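Local structure of putative uncharacterized protein (3F4S) at residues L126-L129 and Q130-A134; S136-K139 and Q140-N144; L167-A171 and V172-F176. The protein is a DsbA-type oxidoreductase of the thioredoxin fold, probably introducing disulfide bonds into other proteins by thiol-disulfide exchange. The protein carries 1 engineered substitution. One frame throughout, in Å; residues are numbered along the deposited sequence.

Interaction 1. Residues L126-L129 and Q130-A134; sequences LTLL and QRIAA
Leu126 sits at the N-cap position of the helix that runs on through Leu129 and Ala133, and the two segments form its first turns without a break. Four successive i to i+4 backbone bonds join them: Gln130 N to Leu126 O at 3.1 Å, then Arg131 to Thr127, Ile132 to Leu128, and Ala133 N to Leu129 O at 2.8 Å.

Leu128 carries the side-chain contact. Chi1 of 173° turns its branch away from N and sends CD1 outward from the helix to the Arg131 guanidinium, where the methyl sits over the centre of one face, 3.4 Å from CZ. The Arg131 chain bends at chi2 and chi3 to lay the group there, and NH1 is hydrogen-bonded to Ser114 OG, which would limit its turning. Leu128 CD1 also touches Ile132 CD1 at 3.9 Å, so one carbon serves an apolar and a charged neighbour. On the outer side, the extended Gln130 chain passes back over the first turn, its CG 3.6 Å from Leu126 O.

Around this helix, Ile132 packs on Phe107 and Val111 of helix 101-113, Leu129 on Ala91 and Leu94 of helix 86-94, and Leu129 and Ala133 on Phe143 of helix 140-147.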
loop_
_atom_site.group_PDB
_atom_site.type_symbol
_atom_site.label_atom_id
_atom_site.label_comp_id
_atom_site.label_asym_id
_atom_site.label_seq_id
_atom_site.Cartn_x
_atom_site.Cartn_y
_atom_site.Cartn_z
ATOM N N LEU A 126 5.403 -15.163 14.901
ATOM C CA LEU A 126 4.294 -14.318 14.441
ATOM C C LEU A 126 3.368 -13.856 15.575
ATOM O O LEU A 126 2.206 -13.496 15.347
ATOM C CB LEU A 126 3.492 -15.034 13.346
ATOM C CG LEU A 126 4.315 -15.462 12.124
ATOM C CD1 LEU A 126 3.430 -16.151 11.085
ATOM C CD2 LEU A 126 5.045 -14.268 11.510
ATOM N N THR A 127 3.887 -13.836 16.795
ATOM C CA THR A 127 3.111 -13.353 17.947
ATOM C C THR A 127 2.471 -11.985 17.669
ATOM O O THR A 127 1.330 -11.727 18.048
ATOM C CB THR A 127 3.993 -13.257 19.206
ATOM O OG1 THR A 127 4.465 -14.560 19.559
ATOM C CG2 THR A 127 3.204 -12.682 20.382
ATOM N N LEU A 128 3.204 -11.101 17.001
ATOM C CA LEU A 128 2.660 -9.776 16.710
ATOM C C LEU A 128 1.364 -9.885 15.909
ATOM O O LEU A 128 0.389 -9.182 16.191
ATOM C CB LEU A 128 3.673 -8.898 15.960
ATOM C CG LEU A 128 3.105 -7.554 15.480
ATOM C CD1 LEU A 128 2.446 -6.767 16.629
ATOM C CD2 LEU A 128 4.200 -6.703 14.832
ATOM N N LEU A 129 1.353 -10.758 14.904
ATOM C CA LEU A 129 0.140 -10.946 14.109
ATOM C C LEU A 129 -0.993 -11.570 14.939
ATOM O O LEU A 129 -2.154 -11.244 14.732
ATOM C CB LEU A 129 0.418 -11.769 12.840
ATOM C CG LEU A 129 1.442 -11.182 11.856
ATOM C CD1 LEU A 129 1.536 -12.026 10.586
ATOM C CD2 LEU A 129 1.133 -9.729 11.515
ATOM N N GLN A 130 -0.662 -12.471 15.861
ATOM C CA GLN A 130 -1.673 -13.023 16.768
ATOM C C GLN A 130 -2.298 -11.904 17.593
ATOM O O GLN A 130 -3.507 -11.892 17.821
ATOM C CB GLN A 130 -1.079 -14.073 17.710
ATOM C CG GLN A 130 -0.464 -15.282 17.024
ATOM C CD GLN A 130 0.121 -16.284 18.010
ATOM O OE1 GLN A 130 -0.027 -16.145 19.228
ATOM N NE2 GLN A 130 0.776 -17.310 17.486
ATOM N N ARG A 131 -1.469 -10.964 18.037
ATOM C CA ARG A 131 -1.954 -9.848 18.838
ATOM C C ARG A 131 -2.873 -8.948 18.018
ATOM O O ARG A 131 -3.964 -8.569 18.458
ATOM C CB ARG A 131 -0.785 -9.049 19.420
ATOM C CG ARG A 131 -1.222 -7.831 20.236
ATOM C CD ARG A 131 -0.858 -6.547 19.522
ATOM N NE ARG A 131 0.551 -6.217 19.733
ATOM C CZ ARG A 131 1.148 -5.122 19.279
ATOM N NH1 ARG A 131 0.481 -4.234 18.548
ATOM N NH2 ARG A 131 2.425 -4.919 19.551
ATOM N N ILE A 132 -2.440 -8.618 16.814
ATOM C CA ILE A 132 -3.244 -7.764 15.949
ATOM C C ILE A 132 -4.565 -8.443 15.578
ATOM O O ILE A 132 -5.620 -7.801 15.550
ATOM C CB ILE A 132 -2.458 -7.336 14.701
ATOM C CG1 ILE A 132 -1.320 -6.389 15.116
ATOM C CG2 ILE A 132 -3.394 -6.692 13.679
ATOM C CD1 ILE A 132 -0.373 -5.988 13.984
ATOM N N ALA A 133 -4.505 -9.741 15.301
ATOM C CA ALA A 133 -5.698 -10.525 15.008
ATOM C C ALA A 133 -6.675 -10.499 16.187
ATOM O O ALA A 133 -7.871 -10.281 16.013
ATOM C CB ALA A 133 -5.312 -11.956 14.666
ATOM N N ALA A 134 -6.164 -10.702 17.395
ATOM C CA ALA A 134 -7.028 -10.691 18.569
ATOM C C ALA A 134 -7.689 -9.323 18.757
ATOM O O ALA A 134 -8.893 -9.227 19.006
ATOM C CB ALA A 134 -6.253 -11.094 19.813
#

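Interaction 2. Residues S136-K139 and Q140-N144; sequences SNLK and QDAFN
In the short connection between helix 127-135 and helix 140-147, Leu138 comes against Ala142 and Phe143. The first helix ends in a Schellman motif, with Asn137 at positive phi as the C-prime residue, Leu138 N reaching back to Ala133 O and Asn137 N to Ala134 O. Two residues later Lys139 takes the N-cap position of the next helix.

The backbone link across the contact is Phe143 N to Lys139 O, 2.9 Å long and almost straight at 172°; it closes the first turn of the new helix. Leu138 lies alongside that turn and forks over it. Its CG stands anti to the backbone N (chi1 -172°), which carries both methyls forward: CD1 rests on Ala142 CB at 3.8 Å, while CD2 reaches Phe143 CA at 4.0 Å and meets the aromatic ring at its edge, near the ring plane. The Phe143 ring itself leads away from the loop to Leu129, Gln130 and Ala133 of helix 127-135, and Leu138 continues inward to Leu94, Cys97 and Tyr98.

On the outer surface, Asp141 folds back over the N-terminal turn. Its CG lies between the backbone N and the carbonyl carbon (chi1 55°), placing OD1 3.4 Å from Lys139 CB and 2.7 Å from Ala142 N, a weak, bent hydrogen bond. Lys139 NZ stays 4.7 Å from Asp141 OD2, too far for a direct salt bridge.

The chemistry is divided by side: Leu138 packs its two methyls against the first turn of the helix on one, whereas a carboxylate stands outside at the amino end of the helix, where the helix dipole would probably stabilise its negative charge, and the nearby Lys139 ammonium may add to this.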
loop_
_atom_site.group_PDB
_atom_site.type_symbol
_atom_site.label_atom_id
_atom_site.label_comp_id
_atom_site.label_asym_id
_atom_site.label_seq_id
_atom_site.Cartn_x
_atom_site.Cartn_y
_atom_site.Cartn_z
ATOM N N SER A 136 -8.464 -7.259 16.638
ATOM C CA SER A 136 -9.457 -7.013 15.594
ATOM C C SER A 136 -10.560 -8.071 15.578
ATOM O O SER A 136 -11.351 -8.129 14.638
ATOM C CB SER A 136 -8.792 -6.928 14.217
ATOM O OG SER A 136 -8.155 -8.144 13.889
ATOM N N ASN A 137 -10.618 -8.891 16.626
ATOM C CA ASN A 137 -11.661 -9.906 16.745
ATOM C C ASN A 137 -11.693 -10.918 15.597
ATOM O O ASN A 137 -12.750 -11.460 15.268
ATOM C CB ASN A 137 -13.032 -9.240 16.914
ATOM C CG ASN A 137 -13.018 -8.188 17.997
ATOM O OD1 ASN A 137 -13.249 -7.000 17.746
ATOM N ND2 ASN A 137 -12.704 -8.610 19.205
ATOM N N LEU A 138 -10.534 -11.159 14.993
ATOM C CA LEU A 138 -10.395 -12.191 13.978
ATOM C C LEU A 138 -10.282 -13.539 14.683
ATOM O O LEU A 138 -9.412 -13.731 15.530
ATOM C CB LEU A 138 -9.151 -11.925 13.121
ATOM C CG LEU A 138 -8.944 -12.805 11.885
ATOM C CD1 LEU A 138 -10.084 -12.623 10.885
ATOM C CD2 LEU A 138 -7.601 -12.500 11.228
ATOM N N LYS A 139 -11.168 -14.470 14.349
ATOM C CA LYS A 139 -11.163 -15.764 15.024
ATOM C C LYS A 139 -9.950 -16.600 14.627
ATOM O O LYS A 139 -9.410 -16.445 13.530
ATOM C CB LYS A 139 -12.462 -16.526 14.760
ATOM C CG LYS A 139 -13.618 -16.065 15.637
ATOM C CD LYS A 139 -14.855 -16.917 15.436
ATOM C CE LYS A 139 -14.660 -18.340 15.948
ATOM N NZ LYS A 139 -15.946 -19.107 15.972
ATOM N N GLN A 140 -9.524 -17.489 15.517
ATOM C CA GLN A 140 -8.321 -18.278 15.266
ATOM C C GLN A 140 -8.390 -19.090 13.970
ATOM O O GLN A 140 -7.407 -19.160 13.229
ATOM C CB GLN A 140 -7.992 -19.188 16.452
ATOM C CG GLN A 140 -6.624 -19.846 16.343
ATOM C CD GLN A 140 -5.500 -18.831 16.200
ATOM O OE1 GLN A 140 -5.563 -17.733 16.752
ATOM N NE2 GLN A 140 -4.464 -19.199 15.458
ATOM N N ASP A 141 -9.539 -19.699 13.687
ATOM C CA ASP A 141 -9.650 -20.503 12.467
ATOM C C ASP A 141 -9.474 -19.659 11.200
ATOM O O ASP A 141 -8.835 -20.092 10.239
ATOM C CB ASP A 141 -10.950 -21.327 12.418
ATOM C CG ASP A 141 -12.209 -20.478 12.587
ATOM O OD1 ASP A 141 -12.109 -19.241 12.726
ATOM O OD2 ASP A 141 -13.316 -21.066 12.582
ATOM N N ALA A 142 -10.041 -18.458 11.206
ATOM C CA ALA A 142 -9.895 -17.538 10.085
ATOM C C ALA A 142 -8.444 -17.080 9.964
ATOM O O ALA A 142 -7.888 -17.033 8.865
ATOM C CB ALA A 142 -10.815 -16.343 10.266
ATOM N N PHE A 143 -7.845 -16.737 11.104
ATOM C CA PHE A 143 -6.428 -16.373 11.173
ATOM C C PHE A 143 -5.556 -17.461 10.543
ATOM O O PHE A 143 -4.735 -17.191 9.661
ATOM C CB PHE A 143 -6.023 -16.147 12.638
ATOM C CG PHE A 143 -4.555 -15.888 12.844
ATOM C CD1 PHE A 143 -4.038 -14.605 12.729
ATOM C CD2 PHE A 143 -3.697 -16.923 13.192
ATOM C CE1 PHE A 143 -2.683 -14.363 12.927
ATOM C CE2 PHE A 143 -2.349 -16.690 13.392
ATOM C CZ PHE A 143 -1.839 -15.408 13.262
ATOM N N ASN A 144 -5.744 -18.696 11.000
ATOM C CA ASN A 144 -4.925 -19.807 10.535
ATOM C C ASN A 144 -5.074 -20.033 9.041
ATOM O O ASN A 144 -4.100 -20.288 8.338
ATOM C CB ASN A 144 -5.275 -21.092 11.286
ATOM C CG ASN A 144 -4.765 -21.091 12.709
ATOM O OD1 ASN A 144 -3.800 -20.399 13.032
ATOM N ND2 ASN A 144 -5.404 -21.878 13.568
#

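Interaction 3. Residues L167-A171 and V172-F176; sequences LGITA and VPIFF. Engineered in segment 172-176: Val172 (natural residue Thr).
Val172, an engineered residue where the natural sequence has Thr, begins the return of the chain against Ile169. Its CG1 comes to 4.3 Å from Ile169 CG2, a loose contact and a doubtful one, as Val172 takes two conformations, and both side chains also touch Phe82. Pro173 follows through a cis peptide bond. This is the cis-proline loop of the thioredoxin fold, and the proline side chain lies against the disulfide-bonded CxxC pair Cys51 and Cys54, probably the redox centre.

At Ile174 the strand begins. CG1 sits beside the backbone N (chi1 -69°) and reaches back into the bend, 3.3 Å from Ala171 O and 4.0 Å from Ile169 CG2; the two isoleucines lie side by side, pointing opposite ways. Phe175 turns to the other side of the strand, its ring against those of Phe57 and Phe202.

Phe176 comes back to the inner side. Its CE2 lies 4.0 Å from Leu167 CD1, the two side chains crossing at a slant, and its CZ is 4.1 Å from Leu167 CB. Ile169 CD1 approaches the ring at its edge, 4.4 Å from CE2, while Tyr46 of the adjacent strand touches Leu167, Ile169 and Phe176.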
loop_
_atom_site.group_PDB
_atom_site.type_symbol
_atom_site.label_atom_id
_atom_site.label_comp_id
_atom_site.label_asym_id
_atom_site.label_seq_id
_atom_site.Cartn_x
_atom_site.Cartn_y
_atom_site.Cartn_z
ATOM N N LEU A 167 8.290 -2.419 -13.383
ATOM C CA LEU A 167 8.415 -1.088 -12.806
ATOM C C LEU A 167 9.806 -0.810 -12.238
ATOM O O LEU A 167 10.084 0.299 -11.788
ATOM C CB LEU A 167 7.337 -0.860 -11.743
ATOM C CG LEU A 167 5.893 -0.954 -12.237
ATOM C CD1 LEU A 167 4.915 -0.937 -11.068
ATOM C CD2 LEU A 167 5.600 0.170 -13.210
ATOM N N GLY A 168 10.674 -1.817 -12.262
ATOM C CA GLY A 168 12.048 -1.654 -11.817
ATOM C C GLY A 168 12.218 -1.390 -10.331
ATOM O O GLY A 168 13.159 -0.712 -9.914
ATOM N N ILE A 169 11.319 -1.934 -9.518
ATOM C CA ILE A 169 11.386 -1.700 -8.081
ATOM C C ILE A 169 12.477 -2.533 -7.411
ATOM O O ILE A 169 12.508 -3.759 -7.533
ATOM C CB ILE A 169 10.030 -1.955 -7.398
ATOM C CG1 ILE A 169 8.958 -1.067 -8.029
ATOM C CG2 ILE A 169 10.130 -1.697 -5.899
ATOM C CD1 ILE A 169 7.616 -1.158 -7.344
ATOM N N THR A 170 13.379 -1.855 -6.708
ATOM C CA THR A 170 14.409 -2.539 -5.936
ATOM C C THR A 170 14.239 -2.241 -4.453
ATOM O O THR A 170 14.114 -3.156 -3.634
ATOM C CB THR A 170 15.824 -2.151 -6.400
ATOM O OG1 THR A 170 16.017 -0.744 -6.224
ATOM C CG2 THR A 170 16.009 -2.498 -7.875
ATOM N N ALA A 171 14.214 -0.957 -4.111
ATOM C CA ALA A 171 14.037 -0.540 -2.728
ATOM C C ALA A 171 12.629 -0.011 -2.488
ATOM O O ALA A 171 11.963 0.451 -3.409
ATOM C CB ALA A 171 15.056 0.518 -2.363
ATOM N N VAL A 172 12.182 -0.083 -1.240
ATOM C CA VAL A 172 10.873 0.431 -0.870
ATOM C C VAL A 172 11.033 1.469 0.241
ATOM O O VAL A 172 12.033 1.458 0.963
ATOM C CB VAL A 172 9.914 -0.713 -0.442
ATOM C CG1 VAL A 172 9.316 -1.384 -1.669
ATOM C CG2 VAL A 172 10.642 -1.734 0.437
ATOM N N PRO A 173 10.055 2.375 0.374
ATOM C CA PRO A 173 8.823 2.395 -0.428
ATOM C C PRO A 173 8.973 3.088 -1.785
ATOM O O PRO A 173 9.909 3.855 -2.020
ATOM C CB PRO A 173 7.876 3.200 0.448
ATOM C CG PRO A 173 8.785 4.185 1.142
ATOM C CD PRO A 173 10.104 3.488 1.341
ATOM N N ILE A 174 8.028 2.815 -2.674
ATOM C CA ILE A 174 7.937 3.507 -3.947
ATOM C C ILE A 174 6.500 3.983 -4.122
ATOM O O ILE A 174 5.548 3.259 -3.787
ATOM C CB ILE A 174 8.310 2.584 -5.119
ATOM C CG1 ILE A 174 9.803 2.247 -5.087
ATOM C CG2 ILE A 174 7.941 3.232 -6.444
ATOM C CD1 ILE A 174 10.695 3.392 -5.513
ATOM N N PHE A 175 6.345 5.194 -4.650
ATOM C CA PHE A 175 5.032 5.780 -4.897
ATOM C C PHE A 175 4.904 6.202 -6.342
ATOM O O PHE A 175 5.820 6.795 -6.911
ATOM C CB PHE A 175 4.825 7.022 -4.023
ATOM C CG PHE A 175 5.020 6.774 -2.560
ATOM C CD1 PHE A 175 3.941 6.468 -1.745
ATOM C CD2 PHE A 175 6.283 6.853 -1.993
ATOM C CE1 PHE A 175 4.119 6.234 -0.395
ATOM C CE2 PHE A 175 6.466 6.620 -0.640
ATOM C CZ PHE A 175 5.381 6.310 0.158
ATOM N N PHE A 176 3.758 5.906 -6.935
ATOM C CA PHE A 176 3.440 6.426 -8.251
ATOM C C PHE A 176 2.236 7.331 -8.086
ATOM O O PHE A 176 1.196 6.905 -7.582
ATOM C CB PHE A 176 3.151 5.291 -9.234
ATOM C CG PHE A 176 4.322 4.377 -9.458
ATOM C CD1 PHE A 176 5.289 4.684 -10.405
ATOM C CD2 PHE A 176 4.464 3.218 -8.713
ATOM C CE1 PHE A 176 6.370 3.849 -10.608
ATOM C CE2 PHE A 176 5.543 2.376 -8.910
ATOM C CZ PHE A 176 6.500 2.695 -9.858
#

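How the interactions relate
Interactions 1 and 2 are neighbours in the helical part of the molecule, their centres 10 Å apart, on the successive helices 127-135 and 140-147. They touch directly: Ala133 CB meets Phe143 CD1 at 3.5 Å, and Gln130 CG packs on Phe143 CZ, so this ring ties the two helices together. Interaction 3 comes last along the chain, at the entry to strand 174-179 of the mixed sheet. Its centre lies 28 Å from that of interaction 1 and 32 Å from that of interaction 2, with no touch to either. The first two lie in what is probably the helical domain inserted into the thioredoxin fold, as in other DsbA proteins, and the third in the core beside the CxxC.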